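Side-chain contacts in protein interacting with HSP90 1 (Saccharomyces cerevisiae, PDB 4CHH), which takes part in pre-rRNA processing, is required for the NOP58-snoRNA interaction and works within the R2TP complex alongside RVB1, RVB2 and TAH1: residues 77-80 with 81-84; 134-137 with 138-142. All coordinates share one frame; numbering follows the deposited sequence.

Each contact covers about two helical turns in the N-terminal PIH1 domain, and they come in series along the chain: interaction 1 at the start of helix 78-86, with its N-cap, interaction 2 in the middle of helix 129-147. Between the two helices come strands 95-103 and 109-118 and helix 119-127. The centres of the two interactions lie about 18 Å apart, yet they touch, because Phe82 CE1 packs on Ile134 CD1 at 3.7 Å. Interaction 1 sits at the surface, about 21 Å from the chain centre, while interaction 2 lies about 7 Å from it, against strands 29-47 and 58-66 of the mixed sheet. Packing on helix 129-147 is thus one of the links between helix 78-86 and the core.

Interaction 1 of 2, residues 77-80 with 81-84; sequences NARI and VFPL
Ala78 and Phe82 meet one turn apart at the start of helix 78-86, where CB of Ala78 rests 3.6 Å from CE2 of the ring. With CG beside its own backbone N (chi1 -69°), Phe82 turns the ring back along the helix toward that methyl group. Its amide uses the same spacing, Phe82 N giving a 3.0 Å hydrogen bond to Ala78 O. One residue earlier, Val81 N donates to Asn77 O at 2.8 Å, and that carbonyl also takes a weak bond from Ile80 N. Asn77 is the N-cap: its OD1 accepts weakly from Arg79 N at 3.4 Å, so a first-turn amide that has no carbonyl before it in the helix still finds a partner. The pattern then breaks at Pro83, which has no N-H to offer Arg79 O; its CD sits 3.3 Å from that oxygen instead, and the helix is kinked there. Arg79 bends at chi2 and chi3 and brings NH2 to 3.8 Å from Phe82 CD2, near the plane of the ring and at its edge, with guanidinium and ring planes 31° apart. On another side of the turn Ile80 and Leu84 run alongside each other, CG2 of the first 4.1 Å from CD1 of the second. Val81, the buried member, packs on Phe76 and Trp90, while Phe82 also reaches Asp128 and Gln130. Chemically, the helix begins with a weakly capped amide and two good backbone bonds, from Val81 N and Phe82 N, but at Pro83 carbon contact replaces the bond that Arg79 O would receive in a regular alpha-helix.

Interaction 2 of 2, residues 134-137 with 138-142; sequences ILVE and WCLES
Ile134 lays its CG2 methyl over one face of the Trp138 indole in a CH-pi contact, one turn apart on the long alpha-helix 129-147 of the PIH1 N-terminal domain. This is the tightly packed part: the methyl stands 3.5 Å from the centroid of the six-membered ring and only 13° off its normal. Two torsions make this fit: CG2 of Ile134 lies anti to its backbone N, and CG of Trp138 sits beside its own N (chi1 -76°), which folds the indole back over the preceding turn. Ile134 O lies over a face of the ring system too, while accepting the hydrogen bond from Trp138 N. Beyond the indole, Ile85 of helix 78-86 and Ile94 pack against Trp138.

The buried side faces the sheet. There Leu135 CD1 touches Cys139 SG at 3.8 Å, and Val136 CG1 lies alongside Leu140 CD1 at 4.2 Å; Phe38, Ile40 and Thr42 of strand 29-47 and Ile61 and Val63 of strand 58-66 meet these buried side chains. Regular i to i+4 bonds from Cys139, Leu140 and Glu141 complete the backbone.

Looser and more polar is the partly exposed side, where Glu137 and Glu141 bring OE2 against OE2 at 3.0 Å, their carboxylate planes 88° apart. Both atoms are acceptors, so this pair would be unfavourable if both acids were charged. Arg153 probably offsets it: its NE forms a salt bridge with Glu137 OE1, and Glu141 also touches that arginine. At the end of the turn, Trp138 O takes two donors from opposite faces of its plane, Ser142 N at 2.9 Å and Ser142 OG at 2.7 Å.

Interaction 1 of 2, residues 77-80 with 81-84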
ATOM      1  N   ASN A  77      -9.138 -14.110 -11.720  1.00 21.25           N
ATOM      2  CA  ASN A  77     -10.180 -14.288 -12.718  1.00 20.56           C
ATOM      3  C   ASN A  77     -11.378 -13.544 -12.129  1.00 21.70           C
ATOM      4  O   ASN A  77     -11.828 -13.903 -11.032  1.00 19.16           O
ATOM      5  CB  ASN A  77     -10.439 -15.768 -12.992  1.00 21.03           C
ATOM      6  CG  ASN A  77     -11.487 -16.012 -14.059  1.00 54.21           C
ATOM      7  OD1 ASN A  77     -12.657 -15.617 -13.938  1.00 47.82           O
ATOM      8  ND2 ASN A  77     -11.101 -16.700 -15.116  1.00 50.60           N
ATOM      9  N   ALA A  78     -11.831 -12.466 -12.812  1.00 17.29           N
ATOM     10  CA  ALA A  78     -12.884 -11.554 -12.335  1.00 17.14           C
ATOM     11  C   ALA A  78     -14.141 -12.273 -11.829  1.00 19.61           C
ATOM     12  O   ALA A  78     -14.603 -11.967 -10.749  1.00 18.61           O
ATOM     13  CB  ALA A  78     -13.269 -10.550 -13.429  1.00 17.20           C
ATOM     14  N   ARG A  79     -14.665 -13.221 -12.590  1.00 18.47           N
ATOM     15  CA  ARG A  79     -15.922 -13.920 -12.256  1.00 18.71           C
ATOM     16  C   ARG A  79     -15.794 -14.814 -11.025  1.00 18.70           C
ATOM     17  O   ARG A  79     -16.768 -14.970 -10.299  1.00 17.99           O
ATOM     18  CB  ARG A  79     -16.467 -14.711 -13.474  1.00 19.90           C
ATOM     19  CG  ARG A  79     -16.875 -13.818 -14.668  1.00 27.51           C
ATOM     20  CD  ARG A  79     -18.145 -12.969 -14.498  1.00 46.65           C
ATOM     21  NE  ARG A  79     -18.086 -12.012 -13.379  1.00 57.42           N
ATOM     22  CZ  ARG A  79     -17.530 -10.801 -13.426  1.00 67.18           C
ATOM     23  NH1 ARG A  79     -16.964 -10.363 -14.546  1.00 53.47           N
ATOM     24  NH2 ARG A  79     -17.522 -10.025 -12.350  1.00 47.75           N
ATOM     25  N   ILE A  80     -14.599 -15.331 -10.754  1.00 15.01           N
ATOM     26  CA  ILE A  80     -14.328 -16.153  -9.568  1.00 14.48           C
ATOM     27  C   ILE A  80     -14.043 -15.261  -8.363  1.00 17.62           C
ATOM     28  O   ILE A  80     -14.561 -15.485  -7.275  1.00 15.32           O
ATOM     29  CB  ILE A  80     -13.090 -17.077  -9.824  1.00 17.55           C
ATOM     30  CG1 ILE A  80     -13.274 -18.033 -11.048  1.00 19.29           C
ATOM     31  CG2 ILE A  80     -12.679 -17.837  -8.546  1.00 18.31           C
ATOM     32  CD1 ILE A  80     -14.358 -19.130 -10.915  1.00 26.90           C
ATOM     33  N   VAL A  81     -13.166 -14.261  -8.572  1.00 15.89           N
ATOM     34  CA  VAL A  81     -12.586 -13.466  -7.508  1.00 15.82           C
ATOM     35  C   VAL A  81     -13.493 -12.378  -6.933  1.00 18.05           C
ATOM     36  O   VAL A  81     -13.496 -12.239  -5.703  1.00 16.68           O
ATOM     37  CB  VAL A  81     -11.210 -12.903  -7.948  1.00 18.78           C
ATOM     38  CG1 VAL A  81     -10.746 -11.759  -7.051  1.00 17.50           C
ATOM     39  CG2 VAL A  81     -10.173 -14.025  -8.006  1.00 18.22           C
ATOM     40  N   PHE A  82     -14.229 -11.609  -7.754  1.00 15.76           N
ATOM     41  CA  PHE A  82     -15.058 -10.532  -7.177  1.00 15.90           C
ATOM     42  C   PHE A  82     -16.093 -11.089  -6.163  1.00 17.93           C
ATOM     43  O   PHE A  82     -16.194 -10.531  -5.071  1.00 16.39           O
ATOM     44  CB  PHE A  82     -15.694  -9.638  -8.252  1.00 17.51           C
ATOM     45  CG  PHE A  82     -14.639  -8.796  -8.953  1.00 19.87           C
ATOM     46  CD1 PHE A  82     -13.716  -8.050  -8.222  1.00 24.60           C
ATOM     47  CD2 PHE A  82     -14.581  -8.733 -10.341  1.00 22.82           C
ATOM     48  CE1 PHE A  82     -12.743  -7.265  -8.867  1.00 25.40           C
ATOM     49  CE2 PHE A  82     -13.610  -7.943 -10.987  1.00 26.78           C
ATOM     50  CZ  PHE A  82     -12.703  -7.211 -10.242  1.00 24.80           C
ATOM     51  N   PRO A  83     -16.768 -12.234  -6.420  1.00 14.14           N
ATOM     52  CA  PRO A  83     -17.638 -12.805  -5.384  1.00 13.58           C
ATOM     53  C   PRO A  83     -16.851 -13.195  -4.118  1.00 16.93           C
ATOM     54  O   PRO A  83     -17.344 -12.962  -3.025  1.00 17.23           O
ATOM     55  CB  PRO A  83     -18.228 -14.035  -6.087  1.00 14.35           C
ATOM     56  CG  PRO A  83     -18.252 -13.636  -7.540  1.00 18.26           C
ATOM     57  CD  PRO A  83     -16.876 -13.021  -7.664  1.00 14.67           C
ATOM     58  N   LEU A  84     -15.613 -13.718  -4.261  1.00 14.27           N
ATOM     59  CA  LEU A  84     -14.753 -14.075  -3.109  1.00 14.29           C
ATOM     60  C   LEU A  84     -14.346 -12.845  -2.299  1.00 16.48           C
ATOM     61  O   LEU A  84     -14.251 -12.928  -1.075  1.00 13.16           O
ATOM     62  CB  LEU A  84     -13.490 -14.828  -3.548  1.00 13.75           C
ATOM     63  CG  LEU A  84     -13.666 -16.241  -4.069  1.00 17.13           C
ATOM     64  CD1 LEU A  84     -12.344 -16.765  -4.590  1.00 17.02           C
ATOM     65  CD2 LEU A  84     -14.252 -17.183  -2.974  1.00 19.71           C
TER

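Interaction 2 of 2, residues 134-137 with 138-142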
ATOM      1  N   ILE A 134     -10.255  -1.498  -6.026  1.00 13.12           N
ATOM      2  CA  ILE A 134     -10.338  -2.247  -4.764  1.00 11.88           C
ATOM      3  C   ILE A 134      -8.931  -2.295  -4.102  1.00 14.36           C
ATOM      4  O   ILE A 134      -8.819  -2.144  -2.878  1.00 13.97           O
ATOM      5  CB  ILE A 134     -10.907  -3.651  -5.072  1.00 14.52           C
ATOM      6  CG1 ILE A 134     -12.426  -3.573  -5.419  1.00 15.23           C
ATOM      7  CG2 ILE A 134     -10.652  -4.643  -3.951  1.00 15.30           C
ATOM      8  CD1 ILE A 134     -13.011  -4.894  -6.033  1.00 24.92           C
ATOM      9  N   LEU A 135      -7.870  -2.476  -4.910  1.00 11.09           N
ATOM     10  CA  LEU A 135      -6.517  -2.539  -4.354  1.00 11.94           C
ATOM     11  C   LEU A 135      -6.161  -1.169  -3.708  1.00 16.16           C
ATOM     12  O   LEU A 135      -5.574  -1.130  -2.623  1.00 15.19           O
ATOM     13  CB  LEU A 135      -5.499  -2.971  -5.454  1.00 12.41           C
ATOM     14  CG  LEU A 135      -3.968  -3.115  -5.108  1.00 15.73           C
ATOM     15  CD1 LEU A 135      -3.251  -1.776  -5.174  1.00 14.93           C
ATOM     16  CD2 LEU A 135      -3.716  -3.850  -3.765  1.00 17.35           C
ATOM     17  N   VAL A 136      -6.525  -0.058  -4.373  1.00 14.77           N
ATOM     18  CA  VAL A 136      -6.265   1.298  -3.849  1.00 14.24           C
ATOM     19  C   VAL A 136      -6.957   1.472  -2.475  1.00 16.45           C
ATOM     20  O   VAL A 136      -6.342   2.011  -1.560  1.00 14.83           O
ATOM     21  CB  VAL A 136      -6.706   2.368  -4.884  1.00 17.51           C
ATOM     22  CG1 VAL A 136      -6.926   3.745  -4.230  1.00 16.85           C
ATOM     23  CG2 VAL A 136      -5.676   2.458  -6.008  1.00 17.28           C
ATOM     24  N   GLU A 137      -8.242   1.025  -2.354  1.00 13.26           N
ATOM     25  CA  GLU A 137      -9.005   1.058  -1.117  1.00 13.08           C
ATOM     26  C   GLU A 137      -8.299   0.233  -0.016  1.00 15.66           C
ATOM     27  O   GLU A 137      -8.191   0.712   1.116  1.00 16.33           O
ATOM     28  CB  GLU A 137     -10.449   0.529  -1.372  1.00 14.77           C
ATOM     29  CG  GLU A 137     -11.313   0.462  -0.107  1.00 18.27           C
ATOM     30  CD  GLU A 137     -11.495   1.760   0.666  1.00 27.49           C
ATOM     31  OE1 GLU A 137     -11.481   2.847   0.045  1.00 23.09           O
ATOM     32  OE2 GLU A 137     -11.602   1.691   1.908  1.00 20.51           O
ATOM     33  N   TRP A 138      -7.799  -0.990  -0.356  1.00 13.11           N
ATOM     34  CA  TRP A 138      -7.054  -1.863   0.573  1.00 13.07           C
ATOM     35  C   TRP A 138      -5.775  -1.204   1.085  1.00 16.42           C
ATOM     36  O   TRP A 138      -5.437  -1.370   2.262  1.00 14.42           O
ATOM     37  CB  TRP A 138      -6.697  -3.185  -0.081  1.00 12.68           C
ATOM     38  CG  TRP A 138      -7.851  -4.142  -0.195  1.00 13.87           C
ATOM     39  CD1 TRP A 138      -8.973  -4.184   0.588  1.00 16.46           C
ATOM     40  CD2 TRP A 138      -7.988  -5.197  -1.151  1.00 13.79           C
ATOM     41  NE1 TRP A 138      -9.815  -5.183   0.158  1.00 14.91           N
ATOM     42  CE2 TRP A 138      -9.210  -5.861  -0.871  1.00 17.24           C
ATOM     43  CE3 TRP A 138      -7.161  -5.703  -2.169  1.00 14.63           C
ATOM     44  CZ2 TRP A 138      -9.628  -6.989  -1.585  1.00 16.13           C
ATOM     45  CZ3 TRP A 138      -7.613  -6.780  -2.923  1.00 15.60           C
ATOM     46  CH2 TRP A 138      -8.833  -7.405  -2.634  1.00 16.25           C
ATOM     47  N   CYS A 139      -5.069  -0.461   0.198  1.00 11.49           N
ATOM     48  CA  CYS A 139      -3.858   0.291   0.555  1.00 12.60           C
ATOM     49  C   CYS A 139      -4.204   1.405   1.532  1.00 16.17           C
ATOM     50  O   CYS A 139      -3.508   1.559   2.527  1.00 16.57           O
ATOM     51  CB  CYS A 139      -3.155   0.834  -0.689  1.00 12.86           C
ATOM     52  SG  CYS A 139      -2.381  -0.444  -1.693  1.00 18.14           S
ATOM     53  N   LEU A 140      -5.304   2.146   1.288  1.00 13.49           N
ATOM     54  CA  LEU A 140      -5.752   3.189   2.199  1.00 13.68           C
ATOM     55  C   LEU A 140      -6.112   2.595   3.558  1.00 15.12           C
ATOM     56  O   LEU A 140      -5.691   3.121   4.576  1.00 12.08           O
ATOM     57  CB  LEU A 140      -6.962   3.950   1.626  1.00 14.15           C
ATOM     58  CG  LEU A 140      -6.683   4.819   0.394  1.00 19.73           C
ATOM     59  CD1 LEU A 140      -7.953   5.037  -0.410  1.00 18.86           C
ATOM     60  CD2 LEU A 140      -6.031   6.130   0.773  1.00 20.24           C
ATOM     61  N   GLU A 141      -6.886   1.490   3.573  1.00 12.58           N
ATOM     62  CA  GLU A 141      -7.252   0.820   4.827  1.00 12.12           C
ATOM     63  C   GLU A 141      -6.023   0.316   5.565  1.00 16.53           C
ATOM     64  O   GLU A 141      -5.988   0.378   6.791  1.00 16.72           O
ATOM     65  CB  GLU A 141      -8.204  -0.365   4.564  1.00 12.28           C
ATOM     66  CG  GLU A 141      -9.571   0.086   4.072  1.00 19.54           C
ATOM     67  CD  GLU A 141     -10.558  -1.005   3.667  1.00 39.26           C
ATOM     68  OE1 GLU A 141     -10.129  -2.114   3.271  1.00 27.97           O
ATOM     69  OE2 GLU A 141     -11.775  -0.717   3.679  1.00 36.05           O
ATOM     70  N   SER A 142      -5.009  -0.183   4.826  1.00 14.18           N
ATOM     71  CA  SER A 142      -3.784  -0.692   5.460  1.00 14.26           C
ATOM     72  C   SER A 142      -3.067   0.379   6.262  1.00 16.30           C
ATOM     73  O   SER A 142      -2.600   0.069   7.353  1.00 15.17           O
ATOM     74  CB  SER A 142      -2.832  -1.306   4.440  1.00 17.55           C
ATOM     75  OG  SER A 142      -3.501  -2.373   3.794  1.00 32.31           O
TER